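Local coordinates for SusD superfamily protein (PDB 3NQP) that probably binds glycans at the outer membrane of Bacteroides fragilis, as a SusD-family protein serving nutrient uptake, at residues 48-53 and 317-323; 81-85 and 494-500; 128-132 and 165-169; 466-470 and 481-485. All blocks are in the same frame, centred on the assembly; numbering follows the deposited sequence.

Contact 1 (48-53 and 317-323). With EDO (1,2-ethanediol), chain E.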
# COMPACT_ATOMS: atom_id res chain seq x y z
N GLU A 48 -0.54 -5.07 3.60
CA GLU A 48 -1.46 -6.19 3.20
C GLU A 48 -1.60 -7.29 4.25
O GLU A 48 -2.70 -7.75 4.51
CB GLU A 48 -0.94 -6.93 1.95
CG GLU A 48 -1.04 -6.23 0.69
CD GLU A 48 -2.41 -6.19 0.07
OE1 GLU A 48 -3.26 -7.09 0.25
OE2 GLU A 48 -2.59 -5.23 -0.68
N LEU A 49 -0.47 -7.76 4.79
CA LEU A 49 -0.50 -9.07 5.46
C LEU A 49 -1.43 -9.22 6.65
O LEU A 49 -1.96 -10.30 6.87
CB LEU A 49 0.90 -9.55 5.83
CG LEU A 49 1.90 -9.91 4.72
CD1 LEU A 49 3.20 -10.39 5.38
CD2 LEU A 49 1.37 -10.93 3.66
N ARG A 50 -1.56 -8.19 7.47
CA ARG A 50 -2.45 -8.26 8.64
C ARG A 50 -3.92 -8.03 8.29
O ARG A 50 -4.77 -7.99 9.18
CB ARG A 50 -2.00 -7.23 9.69
CG ARG A 50 -0.68 -7.56 10.32
CD ARG A 50 -0.39 -6.60 11.50
NE ARG A 50 -1.26 -6.94 12.63
CZ ARG A 50 -1.24 -6.42 13.85
NH1 ARG A 50 -0.41 -5.44 14.17
NH2 ARG A 50 -2.09 -6.89 14.75
N GLY A 51 -4.20 -7.87 6.99
CA GLY A 51 -5.55 -7.56 6.50
C GLY A 51 -6.64 -8.62 6.59
O GLY A 51 -7.74 -8.35 6.18
N GLY A 52 -6.37 -9.83 7.10
CA GLY A 52 -7.45 -10.78 7.39
C GLY A 52 -7.89 -11.58 6.18
O GLY A 52 -8.94 -12.23 6.20
N ARG A 53 -7.12 -11.54 5.11
CA ARG A 53 -7.53 -12.28 3.91
C ARG A 53 -6.49 -13.17 3.27
O ARG A 53 -6.68 -13.64 2.12
CB ARG A 53 -8.13 -11.34 2.87
CG ARG A 53 -7.32 -10.16 2.53
CD ARG A 53 -8.12 -9.28 1.49
NE ARG A 53 -7.25 -8.25 1.01
CZ ARG A 53 -7.51 -7.36 0.06
NH1 ARG A 53 -8.68 -7.35 -0.56
NH2 ARG A 53 -6.58 -6.44 -0.24
N TYR A 317 2.61 -16.72 -0.75
CA TYR A 317 1.60 -15.76 -0.31
C TYR A 317 0.36 -16.07 -1.14
O TYR A 317 0.46 -16.18 -2.39
CB TYR A 317 2.02 -14.27 -0.59
CG TYR A 317 3.25 -13.86 0.18
CD1 TYR A 317 4.52 -14.11 -0.33
CD2 TYR A 317 3.15 -13.30 1.44
CE1 TYR A 317 5.66 -13.81 0.38
CE2 TYR A 317 4.29 -12.99 2.15
CZ TYR A 317 5.54 -13.23 1.62
OH TYR A 317 6.68 -12.96 2.33
N GLU A 318 -0.78 -16.24 -0.49
CA GLU A 318 -2.02 -16.58 -1.18
C GLU A 318 -3.25 -16.02 -0.48
O GLU A 318 -3.49 -16.27 0.69
CB GLU A 318 -2.24 -18.09 -1.26
CG GLU A 318 -3.46 -18.52 -2.22
CD GLU A 318 -3.60 -20.05 -2.31
OE1 GLU A 318 -2.77 -20.75 -1.70
OE2 GLU A 318 -4.50 -20.53 -3.04
N TYR A 319 -4.10 -15.35 -1.26
CA TYR A 319 -5.36 -14.87 -0.73
C TYR A 319 -6.34 -15.99 -0.54
O TYR A 319 -6.43 -16.92 -1.35
CB TYR A 319 -5.97 -13.83 -1.64
CG TYR A 319 -5.17 -12.55 -1.65
CD1 TYR A 319 -5.36 -11.60 -0.68
CD2 TYR A 319 -4.23 -12.31 -2.63
CE1 TYR A 319 -4.60 -10.41 -0.66
CE2 TYR A 319 -3.48 -11.09 -2.65
CZ TYR A 319 -3.68 -10.18 -1.63
OH TYR A 319 -2.97 -9.00 -1.58
N ASN A 320 -7.12 -15.89 0.54
CA ASN A 320 -8.24 -16.80 0.76
C ASN A 320 -9.08 -16.70 -0.50
O ASN A 320 -9.25 -15.61 -1.05
CB ASN A 320 -9.04 -16.29 1.95
CG ASN A 320 -10.14 -17.19 2.36
OD1 ASN A 320 -11.13 -17.35 1.64
ND2 ASN A 320 -10.00 -17.80 3.55
N LYS A 321 -9.62 -17.82 -0.96
CA LYS A 321 -10.32 -17.84 -2.24
C LYS A 321 -11.62 -17.00 -2.27
O LYS A 321 -12.13 -16.65 -3.34
CB LYS A 321 -10.62 -19.29 -2.62
CG LYS A 321 -11.66 -19.98 -1.74
CD LYS A 321 -11.95 -21.43 -2.24
CE LYS A 321 -10.80 -22.39 -1.78
NZ LYS A 321 -11.02 -23.80 -2.19
N ALA A 322 -12.17 -16.71 -1.10
CA ALA A 322 -13.28 -15.75 -0.97
C ALA A 322 -12.94 -14.36 -1.50
O ALA A 322 -13.85 -13.61 -1.88
CB ALA A 322 -13.77 -15.66 0.49
N VAL A 323 -11.66 -14.00 -1.55
CA VAL A 323 -11.29 -12.69 -2.09
C VAL A 323 -11.63 -12.69 -3.59
O VAL A 323 -12.31 -11.79 -4.08
CB VAL A 323 -9.79 -12.39 -1.85
CG1 VAL A 323 -9.33 -11.16 -2.57
CG2 VAL A 323 -9.51 -12.23 -0.30
C1 EDO E . -10.19 -27.08 -1.38
O1 EDO E . -11.06 -26.52 -2.36
C2 EDO E . -8.74 -26.60 -1.51
O2 EDO E . -8.57 -25.23 -1.11
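With CG beside its backbone N (chi1 -69°), Tyr319 sends its phenol toward Glu48, whose own chain folds back at chi2 (-77°) to set its carboxylate across the end of the tyrosine. The two flat groups stand nearly perpendicular. Tyr319 OH donates to Glu48 OE1 at 2.7 Å; OE1 lies in the plane of the ring, yet the hydroxyl meets it from above the carboxylate plane, 70° out of it. The same oxygen takes a weak bond from Arg53 NH2 at 3.4 Å, part of a salt bridge, while Glu48 OE2 is held by Gly450 N and Arg53 NH1 by Asp443 O. Arginine suits this place because its long chain, stretched out as far as NE, runs alongside Tyr319 and brings NE within 3.8 Å of Tyr319 CE1, while Arg53 CB rests on Val323 CG2 at 3.6 Å. The backbones join as well: Asn320 N donates almost straight to Arg53 O at 2.8 Å. Asn320 is the N-cap of helix 321-325, where Ala322 N reaches a lone pair of its OD1 within the plane of the amide carbonyl. At the other end Leu49 CD2 meets the edge of the Tyr317 ring, 3.7 Å from CD2 of that tyrosine. The contact thereby ties the type I turn from Glu48 to Gly51 to the start of helix 321-325. Phenol, guanidinium and a backbone N-H together surround the buried carboxylate, which would probably favour its charged form.

Contact 2 (81-85 and 494-500)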
# COMPACT_ATOMS: atom_id res chain seq x y z
N GLY A 81 7.37 -9.54 13.55
CA GLY A 81 6.98 -9.35 12.16
C GLY A 81 8.16 -8.89 11.31
O GLY A 81 8.48 -9.50 10.28
N VAL A 82 8.74 -7.77 11.74
CA VAL A 82 9.99 -7.23 11.19
C VAL A 82 10.92 -6.96 12.35
O VAL A 82 10.47 -6.88 13.49
CB VAL A 82 9.77 -5.93 10.38
CG1 VAL A 82 8.77 -6.18 9.20
CG2 VAL A 82 9.33 -4.74 11.26
N SER A 83 12.21 -6.81 12.05
CA SER A 83 13.22 -6.46 13.04
C SER A 83 13.67 -5.05 12.81
O SER A 83 13.46 -4.51 11.73
CB SER A 83 14.47 -7.34 12.86
OG SER A 83 14.09 -8.70 12.97
N LYS A 84 14.32 -4.49 13.83
CA LYS A 84 15.03 -3.24 13.75
C LYS A 84 14.19 -2.09 13.24
O LYS A 84 14.67 -1.32 12.39
CB LYS A 84 16.30 -3.37 12.88
CG LYS A 84 17.26 -4.47 13.31
CD LYS A 84 18.64 -4.43 12.59
CE LYS A 84 18.59 -5.07 11.18
NZ LYS A 84 17.98 -6.47 11.07
N PHE A 85 12.97 -1.95 13.77
CA PHE A 85 12.03 -0.90 13.30
C PHE A 85 11.89 -0.91 11.77
O PHE A 85 11.80 0.13 11.12
CB PHE A 85 12.49 0.49 13.76
CG PHE A 85 12.28 0.74 15.21
CD1 PHE A 85 11.03 1.03 15.71
CD2 PHE A 85 13.37 0.73 16.10
CE1 PHE A 85 10.84 1.30 17.02
CE2 PHE A 85 13.19 1.00 17.43
CZ PHE A 85 11.93 1.27 17.91
N TRP A 494 2.75 -2.58 16.58
CA TRP A 494 3.67 -3.70 16.52
C TRP A 494 4.74 -3.64 17.63
O TRP A 494 5.17 -2.54 18.06
CB TRP A 494 4.34 -3.73 15.15
CG TRP A 494 3.45 -3.92 13.95
CD1 TRP A 494 2.24 -3.34 13.73
CD2 TRP A 494 3.76 -4.68 12.78
NE1 TRP A 494 1.76 -3.72 12.47
CE2 TRP A 494 2.69 -4.53 11.88
CE3 TRP A 494 4.86 -5.48 12.40
CZ2 TRP A 494 2.68 -5.15 10.62
CZ3 TRP A 494 4.84 -6.11 11.17
CH2 TRP A 494 3.76 -5.93 10.29
N PRO A 495 5.11 -4.81 18.15
CA PRO A 495 6.12 -4.78 19.21
C PRO A 495 7.53 -4.73 18.64
O PRO A 495 7.73 -4.90 17.44
CB PRO A 495 5.91 -6.11 19.90
CG PRO A 495 5.50 -7.05 18.75
CD PRO A 495 4.79 -6.19 17.75
N ILE A 496 8.51 -4.43 19.48
CA ILE A 496 9.90 -4.56 19.10
C ILE A 496 10.55 -5.77 19.82
O ILE A 496 10.06 -6.22 20.89
CB ILE A 496 10.64 -3.24 19.27
CG1 ILE A 496 10.66 -2.82 20.73
CG2 ILE A 496 9.96 -2.09 18.40
CD1 ILE A 496 11.61 -1.65 20.95
N GLU A 497 11.63 -6.25 19.24
CA GLU A 497 12.33 -7.49 19.66
C GLU A 497 12.95 -7.34 21.05
O GLU A 497 13.60 -6.34 21.33
CB GLU A 497 13.56 -7.83 18.77
CG GLU A 497 13.46 -7.84 17.32
CD GLU A 497 13.65 -6.48 16.74
OE1 GLU A 497 12.67 -5.74 16.81
OE2 GLU A 497 14.74 -6.14 16.23
N LYS A 498 12.83 -8.41 21.83
CA LYS A 498 13.48 -8.57 23.12
C LYS A 498 14.97 -8.29 23.01
O LYS A 498 15.53 -7.65 23.86
CB LYS A 498 13.28 -10.01 23.65
CG LYS A 498 13.74 -10.26 25.09
CD LYS A 498 13.66 -11.77 25.48
CE LYS A 498 13.98 -12.03 26.99
NZ LYS A 498 12.85 -11.62 27.92
N THR A 499 15.62 -8.82 21.97
CA THR A 499 17.08 -8.66 21.84
C THR A 499 17.45 -7.20 21.77
O THR A 499 18.40 -6.76 22.43
CB THR A 499 17.68 -9.41 20.62
OG1 THR A 499 16.86 -9.18 19.47
CG2 THR A 499 17.79 -10.88 20.88
N MSE A 500 16.71 -6.43 20.96
CA MSE A 500 16.93 -4.97 20.87
C MSE A 500 16.68 -4.25 22.19
O MSE A 500 17.41 -3.31 22.55
CB MSE A 500 16.04 -4.34 19.77
CG MSE A 500 16.77 -3.95 18.52
SE MSE A 500 15.97 -2.47 17.52
CE MSE A 500 14.14 -2.98 17.78
O HOH W 1 8.81 -4.88 14.92
O HOH W 2 11.60 -3.81 15.50
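Glu497 reaches over to the backbone of 81-85 and uses both of its carboxylate oxygens there. Lys84 N donates to Glu497 OE2 at 2.9 Å, nearly straight (164°) though somewhat above the carboxylate plane. Glu497 OE1 accepts a hydrogen bond from a water 2.6 Å away, which in turn accepts from Phe85 N at 2.9 Å. Two successive N-H groups are thus served, one directly and one through water, and a bend at chi2 (85°) turns the carboxylate toward them. Lys84 and Phe85 both have left-handed backbone angles, and the chain turns sharply there beside the glutamate. Beside this polar patch, Phe85 meets two apolar groups: Ile496 CG2 forms an off-centre CH-pi contact 4.2 Å from the ring centroid, and CE of the selenomethionine Met500 lies 4.1 Å from Phe85 CE2. The selenium approaches the ring obliquely, a Met-aromatic contact. Glu497 stands at the N-cap position of helix 498-503, and its side chain, turned to the loop after helix 68-71, links that loop to the start of the short helix near the C-terminus, two regions some 400 residues apart in this SusD-family chain. Farther along, Gly81 suits its place by its positive phi and by having no side chain, which allows Trp494 CZ3 to come within 4.0 Å of Gly81 CA. In the next shell, Tyr135 of helix 110-135 meets Phe85 edge-to-face and also touches Trp494 and Ile496. Gln509 OE1 accepts from Ile496 N, and a salt bridge joins Lys498 NZ to Glu77.

Contact 3 (128-132 and 165-169)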
# COMPACT_ATOMS: atom_id res chain seq x y z
N TYR A 128 8.49 8.24 8.16
CA TYR A 128 8.01 8.38 9.54
C TYR A 128 6.53 8.05 9.72
O TYR A 128 6.12 7.68 10.81
CB TYR A 128 8.37 9.76 10.11
CG TYR A 128 9.75 9.77 10.77
CD1 TYR A 128 10.00 9.04 11.94
CD2 TYR A 128 10.77 10.45 10.21
CE1 TYR A 128 11.28 9.02 12.53
CE2 TYR A 128 12.05 10.48 10.81
CZ TYR A 128 12.30 9.76 11.97
OH TYR A 128 13.56 9.80 12.54
N PHE A 129 5.73 8.19 8.66
CA PHE A 129 4.30 7.89 8.72
C PHE A 129 4.07 6.37 8.75
O PHE A 129 3.17 5.90 9.46
CB PHE A 129 3.55 8.57 7.56
CG PHE A 129 2.05 8.36 7.55
CD1 PHE A 129 1.28 8.57 8.68
CD2 PHE A 129 1.40 7.98 6.38
CE1 PHE A 129 -0.09 8.40 8.65
CE2 PHE A 129 0.04 7.80 6.33
CZ PHE A 129 -0.73 8.03 7.48
N ASP A 130 4.87 5.60 8.01
CA ASP A 130 4.87 4.13 8.19
C ASP A 130 5.26 3.80 9.65
O ASP A 130 4.58 2.99 10.32
CB ASP A 130 5.78 3.43 7.21
CG ASP A 130 5.08 3.08 5.86
OD1 ASP A 130 3.92 3.48 5.63
OD2 ASP A 130 5.73 2.42 5.03
N LEU A 131 6.35 4.40 10.15
CA LEU A 131 6.79 4.10 11.52
C LEU A 131 5.70 4.46 12.53
O LEU A 131 5.44 3.71 13.47
CB LEU A 131 8.12 4.80 11.84
CG LEU A 131 9.35 4.23 11.10
CD1 LEU A 131 10.53 5.09 11.38
CD2 LEU A 131 9.69 2.78 11.45
N TYR A 132 5.01 5.58 12.32
CA TYR A 132 3.91 5.98 13.25
C TYR A 132 2.74 5.01 13.21
O TYR A 132 2.18 4.66 14.23
CB TYR A 132 3.44 7.40 12.90
CG TYR A 132 2.23 7.94 13.59
CD1 TYR A 132 0.96 7.62 13.15
CD2 TYR A 132 2.35 8.78 14.72
CE1 TYR A 132 -0.16 8.12 13.75
CE2 TYR A 132 1.22 9.33 15.34
CZ TYR A 132 -0.04 9.00 14.84
OH TYR A 132 -1.18 9.51 15.40
N GLU A 165 4.58 13.63 19.18
CA GLU A 165 5.85 14.24 18.77
C GLU A 165 6.25 13.79 17.36
O GLU A 165 6.71 14.61 16.57
CB GLU A 165 6.98 13.91 19.74
CG GLU A 165 6.81 14.59 21.11
CD GLU A 165 7.81 14.10 22.14
OE1 GLU A 165 8.07 12.91 22.25
OE2 GLU A 165 8.31 14.93 22.88
N VAL A 166 6.07 12.49 17.07
CA VAL A 166 6.40 11.93 15.72
C VAL A 166 5.51 12.58 14.65
O VAL A 166 5.99 12.97 13.56
CB VAL A 166 6.27 10.40 15.70
CG1 VAL A 166 6.43 9.83 14.30
CG2 VAL A 166 7.31 9.76 16.68
N MSE A 167 4.21 12.71 14.95
CA MSE A 167 3.27 13.29 13.98
C MSE A 167 3.51 14.79 13.80
O MSE A 167 3.33 15.34 12.72
CB MSE A 167 1.82 13.10 14.42
CG MSE A 167 0.79 13.52 13.36
SE MSE A 167 1.04 12.83 11.57
CE MSE A 167 0.53 10.99 11.82
N THR A 168 3.90 15.46 14.86
CA THR A 168 4.29 16.88 14.71
C THR A 168 5.39 17.01 13.66
O THR A 168 5.33 17.89 12.80
CB THR A 168 4.66 17.49 16.07
OG1 THR A 168 3.46 17.49 16.85
CG2 THR A 168 5.20 18.91 15.94
N GLN A 169 6.36 16.09 13.68
CA GLN A 169 7.47 16.12 12.78
C GLN A 169 7.05 15.77 11.38
O GLN A 169 7.50 16.40 10.41
CB GLN A 169 8.54 15.12 13.20
CG GLN A 169 9.79 15.17 12.29
CD GLN A 169 10.49 16.52 12.31
OE1 GLN A 169 10.58 17.16 13.35
NE2 GLN A 169 11.00 16.95 11.15
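Tyr132 carries the methyl of the selenomethionine Met167 over the centre of its ring, with CE 3.5 Å from the centroid and only 12° off the normal. The selenium stands above the same face at a distance, 5.1 Å from the centroid, completing a Met-aromatic contact. A flexible, unbranched side chain suits this site: bends at chi2 (50°) and chi3 curl Met167 until its tip turns back onto the tyrosine. CE also lies 4.0 Å from Phe129 CD1, filling the notch between two aromatic rings three residues apart on the helix. The helices bearing these residues, 110-135 and 163-181, run nearly antiparallel, their axes 9.9 Å apart at closest approach and 157° between directions, an all-helical pairing consistent with the TPR-like make-up of SusD proteins. No hydrogen bond crosses between the segments, and the buried interface depends on shape. Val166 supplies a compact branched wedge: its CG1 comes near the plane of the Tyr132 ring at the edge, 4.1 Å from Tyr132 CB, and 4.4 Å from Tyr128 CD1. The tyrosines can be buried here because their hydroxyls find partners farther out, Tyr128 OH at Arg141 O and, weakly, Tyr132 OH at Asp222. Helix 200-216 closes over Phe129 and Met167 with Val210, while Phe89 and Ile92 of helix 89-102 pack against Tyr128.

Contact 4 (466-470 and 481-485)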
# COMPACT_ATOMS: atom_id res chain seq x y z
N THR A 466 -16.21 2.49 16.45
CA THR A 466 -15.14 1.48 16.61
C THR A 466 -14.34 1.22 15.32
O THR A 466 -14.94 1.04 14.26
CB THR A 466 -15.77 0.16 17.04
OG1 THR A 466 -16.67 0.43 18.11
CG2 THR A 466 -14.72 -0.86 17.50
N PRO A 467 -13.00 1.18 15.41
CA PRO A 467 -12.22 0.78 14.24
C PRO A 467 -12.69 -0.55 13.66
O PRO A 467 -13.05 -1.51 14.41
CB PRO A 467 -10.81 0.65 14.78
CG PRO A 467 -10.75 1.67 15.88
CD PRO A 467 -12.14 1.69 16.51
N LEU A 468 -12.70 -0.62 12.34
CA LEU A 468 -13.24 -1.83 11.70
C LEU A 468 -12.40 -3.09 11.97
O LEU A 468 -12.92 -4.18 11.83
CB LEU A 468 -13.43 -1.64 10.20
CG LEU A 468 -14.61 -0.78 9.76
CD1 LEU A 468 -14.69 -0.80 8.21
CD2 LEU A 468 -15.98 -1.16 10.45
N VAL A 469 -11.12 -2.95 12.34
CA VAL A 469 -10.27 -4.09 12.71
C VAL A 469 -10.91 -4.85 13.91
O VAL A 469 -10.73 -6.08 14.03
CB VAL A 469 -8.84 -3.65 13.06
CG1 VAL A 469 -8.87 -2.76 14.31
CG2 VAL A 469 -7.92 -4.85 13.26
N PHE A 470 -11.67 -4.16 14.75
CA PHE A 470 -12.37 -4.79 15.90
C PHE A 470 -13.81 -5.27 15.66
O PHE A 470 -14.46 -5.81 16.60
CB PHE A 470 -12.41 -3.80 17.08
CG PHE A 470 -11.06 -3.38 17.62
CD1 PHE A 470 -10.10 -4.32 18.01
CD2 PHE A 470 -10.78 -2.03 17.84
CE1 PHE A 470 -8.86 -3.91 18.56
CE2 PHE A 470 -9.55 -1.61 18.41
CZ PHE A 470 -8.58 -2.58 18.74
N PRO A 481 -14.30 -10.64 14.35
CA PRO A 481 -13.37 -9.53 14.18
C PRO A 481 -11.96 -10.03 14.00
O PRO A 481 -11.61 -11.07 14.55
CB PRO A 481 -13.47 -8.75 15.48
CG PRO A 481 -14.14 -9.64 16.46
CD PRO A 481 -14.92 -10.66 15.69
N ILE A 482 -11.16 -9.30 13.23
CA ILE A 482 -9.75 -9.66 13.03
C ILE A 482 -8.98 -9.56 14.35
O ILE A 482 -8.20 -10.44 14.65
CB ILE A 482 -9.15 -8.80 11.91
CG1 ILE A 482 -9.81 -9.23 10.60
CG2 ILE A 482 -7.65 -8.95 11.80
CD1 ILE A 482 -9.53 -8.26 9.42
N LEU A 483 -9.18 -8.48 15.13
CA LEU A 483 -8.73 -8.38 16.53
C LEU A 483 -9.90 -8.28 17.51
O LEU A 483 -10.90 -7.64 17.26
CB LEU A 483 -7.81 -7.16 16.77
CG LEU A 483 -6.51 -7.10 15.94
CD1 LEU A 483 -5.74 -5.79 16.19
CD2 LEU A 483 -5.65 -8.36 16.20
N ASN A 484 -9.71 -8.88 18.67
CA ASN A 484 -10.63 -8.84 19.78
C ASN A 484 -10.27 -7.61 20.57
O ASN A 484 -9.20 -7.54 21.16
CB ASN A 484 -10.45 -10.11 20.62
CG ASN A 484 -11.36 -10.17 21.84
OD1 ASN A 484 -11.62 -9.18 22.50
ND2 ASN A 484 -11.84 -11.36 22.14
N LYS A 485 -11.16 -6.62 20.59
CA LYS A 485 -10.88 -5.37 21.24
C LYS A 485 -10.62 -5.49 22.76
O LYS A 485 -9.95 -4.66 23.32
CB LYS A 485 -12.02 -4.39 21.00
CG LYS A 485 -11.70 -2.95 21.44
CD LYS A 485 -12.76 -1.99 20.92
CE LYS A 485 -12.31 -0.54 21.11
NZ LYS A 485 -12.04 -0.28 22.55
O HOH W 3 -12.34 -7.16 11.55
O HOH W 4 -13.52 -6.64 18.96
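Phe470 and Val469, the last residues of a 3-10 turn at 468-470, pack on the irregular loop 481-485, and both segments belong to the long non-helical stretch between helices 452-458 and 498-503. The firm side centres on Val469. Its carbonyl oxygen accepts from Leu483 N at 3.1 Å in an almost perfectly straight bond (176°), and its CG2 touches Leu483 CD1 at 3.8 Å; both side chains are buried, and Trp453 and Leu456 of helix 452-458 also lie against the valine. Branched aliphatic side chains fit such a close-set corner. Next to it, Phe470 CA makes a C-H contact to Leu483 O at 3.5 Å. The phenyl ring then marks the passage to the open side: one face rests on Val469 CG1 of its own segment, while the opposite face is crossed at about a right angle by the Lys485 chain. Lys485 CG sits 3.8 Å from the ring centroid, close to the normal, a CH-pi contact. Lysine suits the place because it has a run of apolar methylenes to lay on the ring and a charged end for the surface; chi1 of -170° directs the chain across the face, while the ammonium group continues toward solvent. Packing thins further at Thr466, whose CG2 lies 4.1 Å from Lys485 CD. Water does the joining where side chains do not: a single molecule donates to Phe470 O at 2.7 Å and to Leu483 O at 3.3 Å, and accepts from Lys485 N at 2.9 Å.

Overall arrangement
Contacts 1 and 2 interlock along the chain, their segments alternating, and each ties an N-terminal loop to a part of the SusD family region. Contact 3 joins two neighbouring helices within the N-terminal region, whereas contact 4 is formed inside the C-terminal loops after contact 1 has closed. The centres of contacts 1 and 4 are about 17 Å apart, and Ile482 packs on Gly51 and Gly52; contacts 2 and 3 are about 18 Å apart, meeting where Phe85 touches Leu131. Arg50, in segment 48-53, lies against Trp494 of contact 2. Contacts 1 and 2 thus tie early parts of the sequence to much later ones, while contacts 3 and 4 each fasten parts close in sequence.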